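Local coordinates for protein probable dehydrogenase (Bordetella bronchiseptica, PDB 3MOI) that probably acts as an NAD(P)-dependent oxidoreductase of the GFO/IDH/MocA family, joining a Rossmann-fold nucleotide-binding domain to a C-terminal domain built on a mixed sheet, at residues D237-H242 / Q297-V302; M241-A246 / A314-V319; F151-F156 / V227-G232; V130-A135 / R328-I333; G121-H126 / Q182-K187. One frame throughout, in Å; residues are numbered along the deposited sequence.

Interaction 1: D237-H242 / Q297-V302; sequences DSDEMH and QPHFGV
His242 and His299 lay their imidazoles face to face, and this stack is the tight heart of the contact. The ring centroids are 3.8 Å apart and the planes open by 23°. His242 CD2 sits over the centre of the other ring, coming within 3.3 Å of His299 CG, while His299 ND1 lies nearer the rim of the His242 ring. With CG anti to the backbone nitrogen (chi1 -166°), His242 reaches across from its loop to make this overlap. The His299 ring is held in rotation by its own segment: ND1 donates to Gly301 O at 2.8 Å, with the acceptor in the ring plane. At the ring's edge Asp239 brings its carboxylate, OD1 lying 3.2 Å from His299 CE1, while OD2 is salt-bridged to Lys252.

Packing slackens toward Val302. Its CG1 comes no closer than 4.1 Å to Met241 CB, and Ser238, whose hydroxyl is bonded to the backbone nitrogen of Tyr153, only grazes Gly301. Beyond this looser flank, Glu240 turns off to Arg313 of the second subunit.

The chemistry centres on His299. ND1 donates its N-H to Gly301 O, and NE2 is hydrogen-bonded to Leu245 O, with a carboxylate close by. Two carbonyl acceptors and a neighbouring acid would favour an imidazolium there, probably a cationic ring stacked on a second histidine.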
# COMPACT_ATOMS: atom_id res chain seq x y z
N ASP A 237 7.78 -11.01 0.17
CA ASP A 237 8.96 -10.30 0.62
C ASP A 237 9.12 -9.10 -0.23
O ASP A 237 9.44 -9.21 -1.42
CB ASP A 237 10.20 -11.17 0.52
CG ASP A 237 11.49 -10.40 0.82
OD1 ASP A 237 11.43 -9.16 1.07
OD2 ASP A 237 12.57 -11.03 0.78
N SER A 238 8.94 -7.94 0.40
CA SER A 238 8.78 -6.69 -0.32
C SER A 238 10.09 -6.08 -0.78
O SER A 238 10.10 -5.09 -1.48
CB SER A 238 7.95 -5.65 0.49
OG SER A 238 8.23 -5.67 1.88
N ASP A 239 11.21 -6.68 -0.42
CA ASP A 239 12.45 -6.20 -1.00
C ASP A 239 12.43 -6.42 -2.54
O ASP A 239 13.12 -5.71 -3.29
CB ASP A 239 13.64 -6.85 -0.32
CG ASP A 239 13.74 -6.51 1.21
OD1 ASP A 239 13.25 -5.44 1.65
OD2 ASP A 239 14.34 -7.34 1.95
N GLU A 240 11.59 -7.34 -3.02
CA GLU A 240 11.32 -7.43 -4.46
C GLU A 240 10.87 -6.10 -5.05
O GLU A 240 11.10 -5.84 -6.21
CB GLU A 240 10.28 -8.49 -4.76
CG GLU A 240 10.09 -8.72 -6.26
CD GLU A 240 9.30 -9.97 -6.58
OE1 GLU A 240 9.10 -10.80 -5.67
OE2 GLU A 240 8.85 -10.13 -7.74
N MET A 241 10.19 -5.25 -4.28
CA MET A 241 9.70 -3.99 -4.83
C MET A 241 10.64 -2.89 -4.46
O MET A 241 10.41 -1.73 -4.79
CB MET A 241 8.25 -3.74 -4.40
CG MET A 241 7.19 -4.66 -5.14
SD MET A 241 5.58 -4.50 -4.36
CE MET A 241 4.89 -5.78 -5.37
N HIS A 242 11.74 -3.24 -3.81
CA HIS A 242 12.81 -2.30 -3.52
C HIS A 242 14.18 -2.88 -3.98
O HIS A 242 15.07 -3.16 -3.16
CB HIS A 242 12.81 -1.98 -2.04
CG HIS A 242 13.63 -0.78 -1.70
ND1 HIS A 242 13.21 0.51 -1.96
CD2 HIS A 242 14.87 -0.68 -1.16
CE1 HIS A 242 14.16 1.35 -1.59
NE2 HIS A 242 15.17 0.66 -1.09
N GLN A 297 22.03 2.17 0.38
CA GLN A 297 21.20 2.84 1.39
C GLN A 297 20.23 1.89 2.09
O GLN A 297 19.57 1.10 1.46
CB GLN A 297 20.41 3.98 0.81
CG GLN A 297 21.18 5.19 0.48
CD GLN A 297 21.95 5.74 1.65
OE1 GLN A 297 21.53 5.65 2.81
NE2 GLN A 297 23.12 6.34 1.34
N PRO A 298 20.12 1.99 3.41
CA PRO A 298 19.14 1.22 4.15
C PRO A 298 17.75 1.75 3.93
O PRO A 298 17.60 2.90 3.49
CB PRO A 298 19.55 1.44 5.61
CG PRO A 298 20.95 1.82 5.51
CD PRO A 298 21.02 2.69 4.31
N HIS A 299 16.74 0.95 4.25
CA HIS A 299 15.33 1.29 3.89
C HIS A 299 14.37 0.45 4.75
O HIS A 299 14.79 -0.53 5.35
CB HIS A 299 15.07 1.01 2.40
CG HIS A 299 14.83 -0.43 2.09
ND1 HIS A 299 13.58 -0.95 1.85
CD2 HIS A 299 15.69 -1.47 1.96
CE1 HIS A 299 13.68 -2.25 1.60
NE2 HIS A 299 14.95 -2.59 1.65
N PHE A 300 13.10 0.79 4.80
CA PHE A 300 12.17 -0.08 5.52
C PHE A 300 10.92 -0.32 4.70
O PHE A 300 9.99 0.51 4.66
CB PHE A 300 11.83 0.53 6.88
CG PHE A 300 11.20 -0.42 7.83
CD1 PHE A 300 11.96 -1.40 8.41
CD2 PHE A 300 9.87 -0.30 8.18
CE1 PHE A 300 11.42 -2.30 9.31
CE2 PHE A 300 9.29 -1.20 9.07
CZ PHE A 300 10.08 -2.22 9.64
N GLY A 301 10.88 -1.43 4.01
CA GLY A 301 9.83 -1.67 3.01
C GLY A 301 9.92 -0.54 2.00
O GLY A 301 10.99 0.09 1.84
N VAL A 302 8.80 -0.25 1.36
CA VAL A 302 8.76 0.85 0.46
C VAL A 302 7.90 1.96 0.98
O VAL A 302 7.00 1.75 1.74
CB VAL A 302 8.31 0.45 -0.97
CG1 VAL A 302 8.51 -1.08 -1.27
CG2 VAL A 302 6.99 1.02 -1.29

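Interaction 2: M241-A246 / A314-V319; sequences MHFWLA and ASPEGV
Phe243 meets Pro316 along most of one side of its ring. Starting at CB, the first neighbour is Pro316 CG, 4.0 Å away. The ring carbon CG is slightly closer to the same proline atom. CD2 makes the tightest touch, 3.6 Å from Pro316 CD, and CE2 has that methylene on one hand and Ala314 O on the other, the carbonyl sitting 3.8 Å from CE2 at the ring edge. The tip, CZ, merely skirts Pro316 CD. Pro316 CD therefore stands over the ring face, off-centre toward the CD2-CE2 rim, as a CH-pi contact, 24° off the normal, with the two side chains nearly at right angles.

Two residues flank this pair. His242 points its ring edge at the strand end, CE1 lying 3.1 Å from Ala314 O, and Phe243 CD2 covers the middle of one face of that imidazole. Leu245 CD1 comes to 4.0 Å from Pro316 CB.

What the loop grips is a turn with its own bracing: Ser315 OG accepts from Glu317 N at 3.0 Å and is also bonded to Glu329, while Ser315 N donates to Gly318 O. This is an ST turn set in the beta-hairpin that links antiparallel strands 310-314 and 318-323 of the mixed sheet.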
# COMPACT_ATOMS: atom_id res chain seq x y z
N MET A 241 10.19 -5.25 -4.28
CA MET A 241 9.70 -3.99 -4.83
C MET A 241 10.64 -2.89 -4.46
O MET A 241 10.41 -1.73 -4.79
CB MET A 241 8.25 -3.74 -4.40
CG MET A 241 7.19 -4.66 -5.14
SD MET A 241 5.58 -4.50 -4.36
CE MET A 241 4.89 -5.78 -5.37
N HIS A 242 11.74 -3.24 -3.81
CA HIS A 242 12.81 -2.30 -3.52
C HIS A 242 14.18 -2.88 -3.98
O HIS A 242 15.07 -3.16 -3.16
CB HIS A 242 12.81 -1.98 -2.04
CG HIS A 242 13.63 -0.78 -1.70
ND1 HIS A 242 13.21 0.51 -1.96
CD2 HIS A 242 14.87 -0.68 -1.16
CE1 HIS A 242 14.16 1.35 -1.59
NE2 HIS A 242 15.17 0.66 -1.09
N PHE A 243 14.31 -3.09 -5.29
CA PHE A 243 15.60 -3.42 -5.97
C PHE A 243 16.35 -4.61 -5.38
O PHE A 243 17.57 -4.75 -5.61
CB PHE A 243 16.49 -2.18 -5.98
CG PHE A 243 15.74 -0.92 -6.28
CD1 PHE A 243 15.44 -0.57 -7.59
CD2 PHE A 243 15.28 -0.09 -5.23
CE1 PHE A 243 14.74 0.59 -7.89
CE2 PHE A 243 14.55 1.08 -5.50
CZ PHE A 243 14.29 1.42 -6.85
N TRP A 244 15.63 -5.47 -4.66
CA TRP A 244 16.22 -6.61 -3.95
C TRP A 244 17.42 -6.17 -3.09
O TRP A 244 18.45 -6.85 -3.07
CB TRP A 244 16.61 -7.76 -4.93
CG TRP A 244 15.48 -8.59 -5.38
CD1 TRP A 244 14.95 -8.66 -6.67
CD2 TRP A 244 14.70 -9.49 -4.59
NE1 TRP A 244 13.89 -9.54 -6.68
CE2 TRP A 244 13.73 -10.07 -5.43
CE3 TRP A 244 14.73 -9.85 -3.24
CZ2 TRP A 244 12.79 -10.98 -4.95
CZ3 TRP A 244 13.81 -10.77 -2.77
CH2 TRP A 244 12.84 -11.32 -3.63
N LEU A 245 17.29 -5.01 -2.42
CA LEU A 245 18.10 -4.64 -1.24
C LEU A 245 17.49 -5.09 0.09
O LEU A 245 16.33 -4.88 0.33
CB LEU A 245 18.16 -3.13 -1.07
CG LEU A 245 18.89 -2.18 -1.99
CD1 LEU A 245 19.27 -1.03 -1.08
CD2 LEU A 245 20.12 -2.81 -2.66
N ALA A 246 18.30 -5.61 1.01
CA ALA A 246 17.80 -5.77 2.38
C ALA A 246 17.71 -4.44 3.10
O ALA A 246 18.30 -3.44 2.69
CB ALA A 246 18.63 -6.75 3.19
N ALA A 314 12.09 5.90 -2.03
CA ALA A 314 13.47 5.69 -1.61
C ALA A 314 14.11 4.78 -2.61
O ALA A 314 13.45 3.90 -3.13
CB ALA A 314 13.55 5.08 -0.23
N SER A 315 15.39 5.02 -2.91
CA SER A 315 16.16 4.17 -3.81
C SER A 315 17.39 3.65 -3.09
O SER A 315 17.70 4.08 -1.95
CB SER A 315 16.59 5.00 -5.01
OG SER A 315 17.78 5.73 -4.75
N PRO A 316 18.12 2.77 -3.75
CA PRO A 316 19.40 2.34 -3.19
C PRO A 316 20.46 3.43 -3.03
O PRO A 316 21.39 3.26 -2.28
CB PRO A 316 19.91 1.30 -4.22
CG PRO A 316 18.78 1.04 -5.13
CD PRO A 316 17.97 2.32 -5.13
N GLU A 317 20.31 4.54 -3.75
CA GLU A 317 21.28 5.63 -3.71
C GLU A 317 20.70 6.94 -3.12
O GLU A 317 21.44 7.88 -2.87
CB GLU A 317 21.84 5.87 -5.13
CG GLU A 317 23.32 5.44 -5.35
CD GLU A 317 23.53 4.12 -6.15
OE1 GLU A 317 22.84 3.86 -7.20
OE2 GLU A 317 24.43 3.34 -5.71
N GLY A 318 19.39 7.03 -2.91
CA GLY A 318 18.82 8.30 -2.52
C GLY A 318 17.34 8.28 -2.73
O GLY A 318 16.66 7.34 -2.30
N VAL A 319 16.82 9.31 -3.39
CA VAL A 319 15.40 9.34 -3.66
C VAL A 319 15.07 9.47 -5.14
O VAL A 319 15.60 10.34 -5.85
CB VAL A 319 14.70 10.47 -2.92
CG1 VAL A 319 13.27 10.54 -3.37
CG2 VAL A 319 14.82 10.27 -1.35

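Interaction 3: F151-F156 / V227-G232; sequences FNYTDF and VMVYSG
Phe151 lies beside Val229, Asn152 beside Tyr230 and Tyr153 beside Ser231, the register of two parallel strands whose axes are 4.8 Å apart and only 4° from true alignment.

Backbone bonds come first. Asn152 N donates to Val229 O at 3.1 Å, and Ser231 N to Asn152 O at 3.1 Å. Past the end of strand 151-153, Thr154 N to Ser231 O is a weak, bent bond. CA-H...O contacts fill in between: the CA of Phe151 meets Val229 O, and that of Tyr230 meets Asn152 O.

Side-chain packing divides by face. Phe151 CB rests 3.9 Å from Val229 CB, and Tyr153 passes Val229 at a slant, its CZ lying 4.0 Å from Val229 CG1; CD2 of the same ring approaches Ser231 CB to 3.8 Å. Asn152 and Tyr230 occupy the other face, running side by side with amide and ring planes 73° apart.

The polar atoms find partners beyond the two strands. Tyr230 OH is bonded to Gln178, and Val229 O takes a further bond from Gln182 of helix 179-190. Tyr153 OH is bonded to Asn149 of the second subunit, where Phe151 also meets its counterpart.

Parallel neighbours inside an otherwise largely antiparallel sheet, with helix on one face and a second subunit on the other, fit the GFO/IDH/MocA C-terminal domain, in which such a sheet face commonly forms the dimer interface.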
# COMPACT_ATOMS: atom_id res chain seq x y z
N PHE A 151 4.67 0.27 2.96
CA PHE A 151 4.41 -1.12 3.33
C PHE A 151 5.72 -1.88 3.44
O PHE A 151 6.72 -1.47 2.90
CB PHE A 151 3.43 -1.82 2.36
CG PHE A 151 3.88 -1.79 0.93
CD1 PHE A 151 3.64 -0.68 0.13
CD2 PHE A 151 4.64 -2.84 0.41
CE1 PHE A 151 4.10 -0.61 -1.15
CE2 PHE A 151 5.14 -2.79 -0.89
CZ PHE A 151 4.86 -1.68 -1.68
N ASN A 152 5.70 -2.97 4.20
CA ASN A 152 6.88 -3.80 4.41
C ASN A 152 6.31 -5.16 4.66
O ASN A 152 5.52 -5.29 5.55
CB ASN A 152 7.64 -3.31 5.62
CG ASN A 152 9.11 -3.78 5.63
OD1 ASN A 152 9.52 -4.52 4.77
ND2 ASN A 152 9.89 -3.33 6.65
N TYR A 153 6.61 -6.13 3.83
CA TYR A 153 6.33 -7.54 4.09
C TYR A 153 7.68 -8.21 4.34
O TYR A 153 8.65 -8.02 3.57
CB TYR A 153 5.62 -8.21 2.86
CG TYR A 153 4.28 -7.57 2.54
CD1 TYR A 153 4.19 -6.28 2.07
CD2 TYR A 153 3.10 -8.26 2.73
CE1 TYR A 153 2.96 -5.70 1.81
CE2 TYR A 153 1.87 -7.69 2.47
CZ TYR A 153 1.80 -6.41 2.03
OH TYR A 153 0.56 -5.88 1.76
N THR A 154 7.73 -9.06 5.36
CA THR A 154 8.99 -9.34 6.10
C THR A 154 8.93 -10.74 6.67
O THR A 154 7.88 -11.39 6.54
CB THR A 154 9.00 -8.38 7.22
OG1 THR A 154 9.74 -7.23 6.81
CG2 THR A 154 9.48 -8.91 8.45
N ASP A 155 10.04 -11.21 7.28
CA ASP A 155 10.04 -12.52 7.95
C ASP A 155 10.23 -12.44 9.46
O ASP A 155 10.61 -13.45 10.11
CB ASP A 155 11.09 -13.43 7.34
CG ASP A 155 12.52 -12.98 7.65
OD1 ASP A 155 13.46 -13.66 7.09
OD2 ASP A 155 12.67 -11.97 8.42
N PHE A 156 9.88 -11.29 10.01
CA PHE A 156 10.16 -10.90 11.36
C PHE A 156 9.64 -11.93 12.34
O PHE A 156 10.35 -12.38 13.26
CB PHE A 156 9.53 -9.52 11.64
CG PHE A 156 9.52 -9.12 13.08
CD1 PHE A 156 10.56 -8.36 13.63
CD2 PHE A 156 8.47 -9.46 13.88
CE1 PHE A 156 10.56 -7.98 14.97
CE2 PHE A 156 8.44 -9.06 15.23
CZ PHE A 156 9.50 -8.34 15.77
N VAL A 227 -0.97 5.72 4.76
CA VAL A 227 -1.34 4.34 4.93
C VAL A 227 -0.09 3.59 5.34
O VAL A 227 0.96 3.80 4.74
CB VAL A 227 -1.88 3.76 3.56
CG1 VAL A 227 -1.75 2.22 3.48
CG2 VAL A 227 -3.30 4.19 3.33
N MET A 228 -0.21 2.69 6.31
CA MET A 228 0.92 1.92 6.84
C MET A 228 0.42 0.48 6.87
O MET A 228 -0.65 0.19 7.45
CB MET A 228 1.26 2.45 8.23
CG MET A 228 2.31 1.75 9.06
SD MET A 228 2.45 2.38 10.80
CE MET A 228 1.88 3.93 10.40
N VAL A 229 1.15 -0.41 6.20
CA VAL A 229 0.85 -1.81 6.15
C VAL A 229 2.11 -2.60 6.46
O VAL A 229 3.18 -2.31 5.95
CB VAL A 229 0.35 -2.25 4.74
CG1 VAL A 229 0.34 -3.80 4.63
CG2 VAL A 229 -1.02 -1.69 4.41
N TYR A 230 1.98 -3.64 7.28
CA TYR A 230 3.15 -4.46 7.73
C TYR A 230 2.69 -5.88 7.88
O TYR A 230 1.63 -6.13 8.48
CB TYR A 230 3.69 -4.00 9.10
CG TYR A 230 4.96 -4.70 9.39
CD1 TYR A 230 6.17 -4.08 9.17
CD2 TYR A 230 4.98 -6.05 9.80
CE1 TYR A 230 7.33 -4.74 9.42
CE2 TYR A 230 6.11 -6.69 10.01
CZ TYR A 230 7.31 -6.03 9.81
OH TYR A 230 8.50 -6.69 10.02
N SER A 231 3.48 -6.82 7.37
CA SER A 231 3.25 -8.26 7.60
C SER A 231 4.59 -8.99 7.73
O SER A 231 5.54 -8.71 6.97
CB SER A 231 2.47 -8.84 6.44
OG SER A 231 2.19 -10.21 6.63
N GLY A 232 4.67 -9.91 8.69
CA GLY A 232 5.95 -10.49 9.12
C GLY A 232 5.98 -12.00 9.07
O GLY A 232 6.84 -12.62 9.67

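Interaction 4: V130-A135 / R328-I333; sequences VRTLRA and REVPAI
Thr132 receives Ile333 just where edge strand 326-331 of the mixed sheet runs out, a helix-on-sheet contact in which helix 128-139 packs on the C-terminal domain's sheet near that edge. In the first shell, Ile333 N donates to Thr132 OG1 at 3.2 Å with an angle of 152°. The threonine's other branch serves the apolar side: CG2, anti to the backbone nitrogen, reaches Val330 CG1 at 4.1 Å, the two side chains running antiparallel past each other, and lies near Pro331 O.

Ile333 straddles the helix surface with its two branches. CD1 presses on Ala135 CB at 3.5 Å, one turn along from Arg131. CG2 takes the other direction and meets the edge of the Arg131 guanidinium in its plane. The arginine chain leaves the helix extended and bends at chi3 (138°), crossing Ile333 at about a right angle. This part of the contact lies at the surface.

The second shell fixes these groups. Thr132 OG1 also bonds to Pro128 O, so the hydroxyl donates to the previous helical turn and accepts the N-H of Ile333 just past the strand. Strand 318-323 lies beneath: Val319 touches Thr132 and pairs through its backbone with Val330, while Ala332 is held by a backbone bond to Glu317. Crowded against the hydroxyl, Ala332 CA lies 3.3 Å from Thr132 OG1.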
# COMPACT_ATOMS: atom_id res chain seq x y z
N VAL A 130 15.24 8.48 4.39
CA VAL A 130 14.14 9.16 5.05
C VAL A 130 14.46 10.60 5.33
O VAL A 130 13.65 11.49 5.16
CB VAL A 130 13.78 8.47 6.35
CG1 VAL A 130 12.77 9.27 7.11
CG2 VAL A 130 13.29 6.99 6.05
N ARG A 131 15.67 10.87 5.73
CA ARG A 131 16.09 12.26 5.89
C ARG A 131 16.06 12.96 4.56
O ARG A 131 15.65 14.13 4.45
CB ARG A 131 17.49 12.31 6.44
CG ARG A 131 18.08 13.71 6.70
CD ARG A 131 19.33 13.51 7.61
NE ARG A 131 20.45 14.35 7.20
CZ ARG A 131 21.09 15.22 8.00
NH1 ARG A 131 20.72 15.40 9.28
NH2 ARG A 131 22.11 15.93 7.51
N THR A 132 16.44 12.24 3.52
CA THR A 132 16.41 12.83 2.17
C THR A 132 15.01 13.14 1.75
O THR A 132 14.82 14.20 1.18
CB THR A 132 17.09 11.97 1.11
OG1 THR A 132 18.37 11.57 1.60
CG2 THR A 132 17.25 12.77 -0.20
N LEU A 133 14.07 12.24 2.03
CA LEU A 133 12.67 12.49 1.68
C LEU A 133 12.20 13.73 2.42
O LEU A 133 11.55 14.57 1.82
CB LEU A 133 11.72 11.28 1.98
CG LEU A 133 11.83 9.99 1.10
CD1 LEU A 133 11.30 8.71 1.82
CD2 LEU A 133 11.15 10.06 -0.28
N ARG A 134 12.57 13.88 3.70
CA ARG A 134 12.21 15.10 4.45
C ARG A 134 12.78 16.33 3.74
O ARG A 134 12.05 17.27 3.39
CB ARG A 134 12.65 15.06 5.94
CG ARG A 134 12.38 16.36 6.71
CD ARG A 134 13.08 16.41 8.16
NE ARG A 134 12.03 16.20 9.17
CZ ARG A 134 11.60 17.02 10.13
NH1 ARG A 134 12.20 18.19 10.45
NH2 ARG A 134 10.55 16.59 10.85
N ALA A 135 14.08 16.32 3.50
CA ALA A 135 14.68 17.53 2.86
C ALA A 135 13.88 17.94 1.59
O ALA A 135 13.51 19.11 1.41
CB ALA A 135 16.13 17.31 2.58
N ARG A 328 13.83 11.63 -11.97
CA ARG A 328 15.22 11.97 -11.70
C ARG A 328 15.56 11.48 -10.28
O ARG A 328 14.66 11.21 -9.50
CB ARG A 328 15.49 13.47 -11.87
CG ARG A 328 15.00 14.35 -10.71
CD ARG A 328 14.76 15.83 -11.12
NE ARG A 328 13.88 16.51 -10.15
CZ ARG A 328 14.30 17.06 -9.00
NH1 ARG A 328 15.60 17.04 -8.65
NH2 ARG A 328 13.40 17.63 -8.19
N GLU A 329 16.86 11.37 -9.99
CA GLU A 329 17.37 10.80 -8.74
C GLU A 329 18.10 11.88 -7.93
O GLU A 329 18.76 12.74 -8.48
CB GLU A 329 18.29 9.58 -9.00
CG GLU A 329 18.57 8.68 -7.75
CD GLU A 329 18.97 7.22 -8.07
OE1 GLU A 329 19.35 6.97 -9.25
OE2 GLU A 329 18.93 6.34 -7.16
N VAL A 330 17.91 11.84 -6.60
CA VAL A 330 18.62 12.72 -5.68
C VAL A 330 19.46 11.87 -4.74
O VAL A 330 18.92 11.06 -4.02
CB VAL A 330 17.64 13.54 -4.83
CG1 VAL A 330 18.39 14.40 -3.76
CG2 VAL A 330 16.76 14.39 -5.75
N PRO A 331 20.78 12.04 -4.73
CA PRO A 331 21.56 11.30 -3.75
C PRO A 331 21.20 11.56 -2.28
O PRO A 331 20.80 12.66 -1.90
CB PRO A 331 23.00 11.79 -4.01
CG PRO A 331 22.84 13.06 -4.75
CD PRO A 331 21.66 12.79 -5.63
N ALA A 332 21.35 10.53 -1.47
CA ALA A 332 21.10 10.59 -0.06
C ALA A 332 22.03 11.56 0.67
O ALA A 332 23.26 11.49 0.58
CB ALA A 332 21.26 9.20 0.53
N ILE A 333 21.43 12.45 1.44
CA ILE A 333 22.19 13.33 2.28
C ILE A 333 23.33 12.60 3.04
O ILE A 333 23.09 11.63 3.74
CB ILE A 333 21.30 14.17 3.18
CG1 ILE A 333 20.44 15.12 2.29
CG2 ILE A 333 22.17 14.97 4.15
CD1 ILE A 333 19.33 15.95 3.04

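Interaction 5: G121-H126 / Q182-K187; sequences GTSRSH and QIDSIK
Ser125 and Asp184 come together through the serine's first torsion. In Ser125 the hydroxyl is wedged between backbone nitrogen and carbonyl carbon (chi1 74°), which sets OG over the helix 3.6 Å from Asp184 CB. Ser123 adopts nearly the same torsion (78°), turning its OG back toward Ser125, whose N gives it a weak hydrogen bond. On the helix, the Asp184 carboxylate leans out beside Ser123, OD2 standing 3.8 Å from Ser123 CB.

These are van der Waals contacts, with no hydrogen bond joining the two segments. Small side chains allow a close approach: the CA atoms of Ser125 and Ser185 are 4.6 Å apart, and Ser125 CB lies 3.7 Å from Asp184 O. Ser185 OG stays 3.8 Å from Ser125 N.

The buried polar groups are satisfied by other partners. Ser185 OG bonds to His181 O, one turn earlier in its helix; Asp184 OD1 is tied to Thr368, and Ser125 OG to Arg360 NE. Arg124 leads its chain away from the helix to a salt bridge with Glu247. His126 N closes the short 3-10 turn by bonding to Ser123 O at 2.9 Å.

Segment 121-126 links strand 118-120, an outer strand of the parallel Rossmann sheet, to helix 128-139. Helix 179-190 is thus held between this linker on one side and strand 225-231 of the mixed sheet on another, where Gln182, Ile183 and Ile186 meet Met228, while helix 340-352 packs against Thr122 and His126.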
# COMPACT_ATOMS: atom_id res chain seq x y z
N GLY A 121 16.53 6.00 18.60
CA GLY A 121 17.43 5.09 19.34
C GLY A 121 18.15 4.20 18.31
O GLY A 121 18.72 3.19 18.62
N THR A 122 18.18 4.70 17.10
CA THR A 122 18.35 4.05 15.77
C THR A 122 17.02 3.59 15.21
O THR A 122 16.72 2.39 15.14
CB THR A 122 19.46 3.06 15.53
OG1 THR A 122 20.74 3.57 15.95
CG2 THR A 122 19.57 2.90 13.99
N SER A 123 16.18 4.55 14.84
CA SER A 123 15.09 4.18 14.04
C SER A 123 15.49 4.18 12.56
O SER A 123 16.52 4.74 12.12
CB SER A 123 13.85 5.04 14.34
OG SER A 123 13.92 6.30 13.76
N ARG A 124 14.62 3.55 11.79
CA ARG A 124 14.78 3.57 10.35
C ARG A 124 14.50 4.98 9.91
O ARG A 124 14.81 5.31 8.80
CB ARG A 124 13.85 2.58 9.71
CG ARG A 124 14.19 1.13 10.11
CD ARG A 124 15.05 0.46 9.07
NE ARG A 124 16.48 0.74 9.27
CZ ARG A 124 17.36 -0.15 9.72
NH1 ARG A 124 18.65 0.17 9.87
NH2 ARG A 124 16.96 -1.38 10.01
N SER A 125 13.92 5.84 10.76
CA SER A 125 13.83 7.26 10.39
C SER A 125 15.16 8.01 10.42
O SER A 125 15.31 9.10 9.84
CB SER A 125 12.74 8.00 11.18
OG SER A 125 13.11 8.25 12.52
N HIS A 126 16.17 7.43 11.05
CA HIS A 126 17.52 7.96 10.86
C HIS A 126 18.13 7.56 9.49
O HIS A 126 19.14 8.15 9.10
CB HIS A 126 18.45 7.50 11.98
CG HIS A 126 18.07 7.99 13.31
ND1 HIS A 126 18.39 9.25 13.77
CD2 HIS A 126 17.36 7.39 14.30
CE1 HIS A 126 17.90 9.41 14.98
NE2 HIS A 126 17.26 8.30 15.32
N GLN A 182 7.88 2.71 10.87
CA GLN A 182 7.06 3.38 9.90
C GLN A 182 6.48 4.64 10.50
O GLN A 182 6.45 5.69 9.87
CB GLN A 182 5.95 2.44 9.41
CG GLN A 182 6.48 1.26 8.63
CD GLN A 182 5.49 0.23 8.30
OE1 GLN A 182 4.77 -0.18 9.15
NE2 GLN A 182 5.46 -0.23 7.05
N ILE A 183 6.04 4.56 11.75
CA ILE A 183 5.40 5.68 12.33
C ILE A 183 6.44 6.79 12.38
O ILE A 183 6.14 7.91 12.03
CB ILE A 183 4.88 5.37 13.73
CG1 ILE A 183 3.77 4.31 13.69
CG2 ILE A 183 4.35 6.65 14.44
CD1 ILE A 183 3.42 3.81 15.10
N ASP A 184 7.65 6.50 12.84
CA ASP A 184 8.64 7.56 12.98
C ASP A 184 9.01 8.15 11.65
O ASP A 184 9.29 9.35 11.55
CB ASP A 184 9.91 7.07 13.66
CG ASP A 184 9.71 6.76 15.13
OD1 ASP A 184 8.82 7.36 15.78
OD2 ASP A 184 10.43 5.88 15.63
N SER A 185 9.00 7.31 10.60
CA SER A 185 9.36 7.80 9.28
C SER A 185 8.29 8.74 8.77
O SER A 185 8.59 9.79 8.14
CB SER A 185 9.60 6.64 8.32
OG SER A 185 10.68 5.86 8.87
N ILE A 186 7.04 8.37 9.04
CA ILE A 186 5.92 9.19 8.60
C ILE A 186 6.01 10.53 9.29
O ILE A 186 5.99 11.55 8.65
CB ILE A 186 4.62 8.50 8.86
CG1 ILE A 186 4.47 7.29 7.92
CG2 ILE A 186 3.49 9.41 8.67
CD1 ILE A 186 3.36 6.35 8.32
N LYS A 187 6.19 10.57 10.59
CA LYS A 187 6.41 11.83 11.25
C LYS A 187 7.62 12.63 10.73
O LYS A 187 7.57 13.87 10.65
CB LYS A 187 6.60 11.58 12.70
CG LYS A 187 5.33 11.05 13.41
CD LYS A 187 5.42 11.46 14.88
CE LYS A 187 6.19 10.55 15.68
NZ LYS A 187 6.15 10.98 17.10

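How the interactions relate
Interactions 1 and 2 share Met241 and His242, their centres about 6 Å apart, so one loop stacks on 297-302 and then grips the hairpin turn. Interaction 4 continues outward from that hairpin: Val319 N bonds to Val330 O at 2.8 Å. Toward the sheet centre, interaction 1 joins interaction 3 where Ser238 OG meets Tyr153 N at 2.6 Å, and both touch the second subunit. Interaction 5 lies nearest the chain's centre; Gln182 NE2 reaches Val229 O of interaction 3 at 3.3 Å, and Val130 of interaction 4 packs on Arg124. Interaction 5 joins the Rossmann and C-terminal domains, between which relatives place their active site. Interactions 3 and 4 do not touch, centres about 23 Å apart.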